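Long-range contact in regulator of chromosome condensation (Saccharomyces cerevisiae, PDB 3OF7), which promotes the exchange of GDP for GTP on the small GTPases GSP1 and GSP2 and binds chromatin: residues E266-A271 with I318-H323. Sequence-based numbering, arbitrary orientation.
Sequences ENHCFA and IAAGEH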
loop_
_atom_site.group_PDB
_atom_site.type_symbol
_atom_site.label_atom_id
_atom_site.label_comp_id
_atom_site.label_asym_id
_atom_site.label_seq_id
_atom_site.Cartn_x
_atom_site.Cartn_y
_atom_site.Cartn_z
ATOM N N GLU A 266 5.906 1.562 5.802
ATOM C CA GLU A 266 5.447 2.588 6.729
ATOM C C GLU A 266 6.500 3.684 6.937
ATOM O O GLU A 266 6.208 4.874 6.771
ATOM C CB GLU A 266 5.001 1.967 8.055
ATOM C CG GLU A 266 3.723 1.154 7.887
ATOM C CD GLU A 266 3.012 0.835 9.189
ATOM O OE1 GLU A 266 3.444 1.295 10.270
ATOM O OE2 GLU A 266 1.995 0.114 9.119
ATOM N N ASN A 267 7.715 3.263 7.270
ATOM C CA ASN A 267 8.811 4.185 7.576
ATOM C C ASN A 267 10.093 3.859 6.802
ATOM O O ASN A 267 11.184 4.329 7.150
ATOM C CB ASN A 267 9.083 4.181 9.086
ATOM C CG ASN A 267 7.893 4.652 9.891
ATOM O OD1 ASN A 267 7.306 5.703 9.611
ATOM N ND2 ASN A 267 7.521 3.871 10.905
ATOM N N HIS A 268 9.958 3.042 5.760
ATOM C CA HIS A 268 11.074 2.736 4.864
ATOM C C HIS A 268 10.576 2.746 3.429
ATOM O O HIS A 268 9.365 2.635 3.186
ATOM C CB HIS A 268 11.742 1.402 5.216
ATOM C CG HIS A 268 10.843 0.211 5.084
ATOM N ND1 HIS A 268 11.066 -0.791 4.161
ATOM C CD2 HIS A 268 9.732 -0.148 5.768
ATOM C CE1 HIS A 268 10.126 -1.713 4.280
ATOM N NE2 HIS A 268 9.305 -1.347 5.247
ATOM N N CYS A 269 11.503 2.870 2.483
ATOM C CA CYS A 269 11.139 3.196 1.112
ATOM C C CYS A 269 11.999 2.457 0.105
ATOM O O CYS A 269 13.097 2.005 0.426
ATOM C CB CYS A 269 11.294 4.702 0.885
ATOM S SG CYS A 269 10.475 5.735 2.111
ATOM N N PHE A 270 11.488 2.356 -1.117
ATOM C CA PHE A 270 12.180 1.689 -2.210
ATOM C C PHE A 270 12.151 2.532 -3.468
ATOM O O PHE A 270 11.162 3.222 -3.751
ATOM C CB PHE A 270 11.540 0.336 -2.507
ATOM C CG PHE A 270 11.729 -0.659 -1.420
ATOM C CD1 PHE A 270 12.855 -1.467 -1.399
ATOM C CD2 PHE A 270 10.789 -0.772 -0.397
ATOM C CE1 PHE A 270 13.048 -2.381 -0.383
ATOM C CE2 PHE A 270 10.974 -1.689 0.622
ATOM C CZ PHE A 270 12.099 -2.491 0.632
ATOM N N ALA A 271 13.245 2.466 -4.222
ATOM C CA ALA A 271 13.303 3.073 -5.544
ATOM C C ALA A 271 14.033 2.131 -6.497
ATOM O O ALA A 271 15.059 1.543 -6.147
ATOM C CB ALA A 271 13.982 4.427 -5.489
ATOM N N ILE A 318 6.566 -3.797 -5.624
ATOM C CA ILE A 318 6.974 -3.986 -4.247
ATOM C C ILE A 318 5.816 -3.570 -3.344
ATOM O O ILE A 318 5.113 -2.614 -3.640
ATOM C CB ILE A 318 8.219 -3.122 -3.919
ATOM C CG1 ILE A 318 9.408 -3.505 -4.812
ATOM C CG2 ILE A 318 8.598 -3.250 -2.439
ATOM C CD1 ILE A 318 10.463 -2.428 -4.872
ATOM N N ALA A 319 5.605 -4.309 -2.260
ATOM C CA ALA A 319 4.691 -3.884 -1.218
ATOM C C ALA A 319 5.427 -4.011 0.097
ATOM O O ALA A 319 6.218 -4.939 0.274
ATOM C CB ALA A 319 3.436 -4.753 -1.215
ATOM N N ALA A 320 5.170 -3.100 1.029
ATOM C CA ALA A 320 5.843 -3.177 2.330
ATOM C C ALA A 320 4.963 -2.683 3.470
ATOM O O ALA A 320 4.165 -1.765 3.291
ATOM C CB ALA A 320 7.187 -2.409 2.293
ATOM N N GLY A 321 5.118 -3.299 4.639
ATOM C CA GLY A 321 4.366 -2.915 5.827
ATOM C C GLY A 321 5.198 -2.139 6.824
ATOM O O GLY A 321 6.074 -1.374 6.433
ATOM N N GLU A 322 4.927 -2.324 8.114
ATOM C CA GLU A 322 5.728 -1.655 9.141
ATOM C C GLU A 322 7.167 -2.193 9.191
ATOM O O GLU A 322 8.136 -1.419 9.201
ATOM C CB GLU A 322 5.066 -1.729 10.524
ATOM C CG GLU A 322 5.780 -0.838 11.542
ATOM C CD GLU A 322 5.102 -0.757 12.890
ATOM O OE1 GLU A 322 4.278 -1.631 13.235
ATOM O OE2 GLU A 322 5.433 0.191 13.621
ATOM N N HIS A 323 7.303 -3.516 9.216
ATOM C CA HIS A 323 8.610 -4.130 9.464
ATOM C C HIS A 323 8.960 -5.249 8.500
ATOM O O HIS A 323 9.828 -6.076 8.802
ATOM C CB HIS A 323 8.680 -4.678 10.896
ATOM C CG HIS A 323 8.488 -3.643 11.960
ATOM N ND1 HIS A 323 7.719 -3.868 13.082
ATOM C CD2 HIS A 323 9.000 -2.397 12.096
ATOM C CE1 HIS A 323 7.754 -2.795 13.856
ATOM N NE2 HIS A 323 8.522 -1.887 13.277
#
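E266 and E322 meet where two neighbouring blades of the RCC1 beta-propeller come together near its centre. Each sits in the turn linking the first two strands of its blade, and the axes of strand segments 268-271 and 318-320 run antiparallel, 8.7 Å apart at their closest, with side chains filling the space between them. The backbone N of E266 gives a hydrogen bond to G321 O at 3.0 Å. H268 NE2 adds a weak bond to the same oxygen at 3.4 Å, so one buried carbonyl serves two donors of the preceding blade.

The extended chain of E266 lies over the E322 backbone, its OE1 3.4 Å from E322 CG. E322 CG stands anti to its own backbone N (chi1 -170°), which runs the chain past the E266 carboxylate and brings the like charges, OE1 of E266 and OE2 of E322, within 4.1 Å. Each acid is hydrogen-bonded to the turn of a third blade, E266 OE2 to S386 OG and E322 OE1 to H387 NE2, which probably eases their closeness. An alanine in place of E266 would probably leave S386 without this acceptor and uncover the aliphatic part of E322.

Farther along, A320 is small enough for the H268 imidazole to come against it, CE1 3.6 Å from its CB. Branched I318 meets F270 with two methyls: CD1 lies 3.8 Å from the phenylalanine CB, and CG2 makes a CH-pi contact over one ring face, 4.2 Å from its centroid.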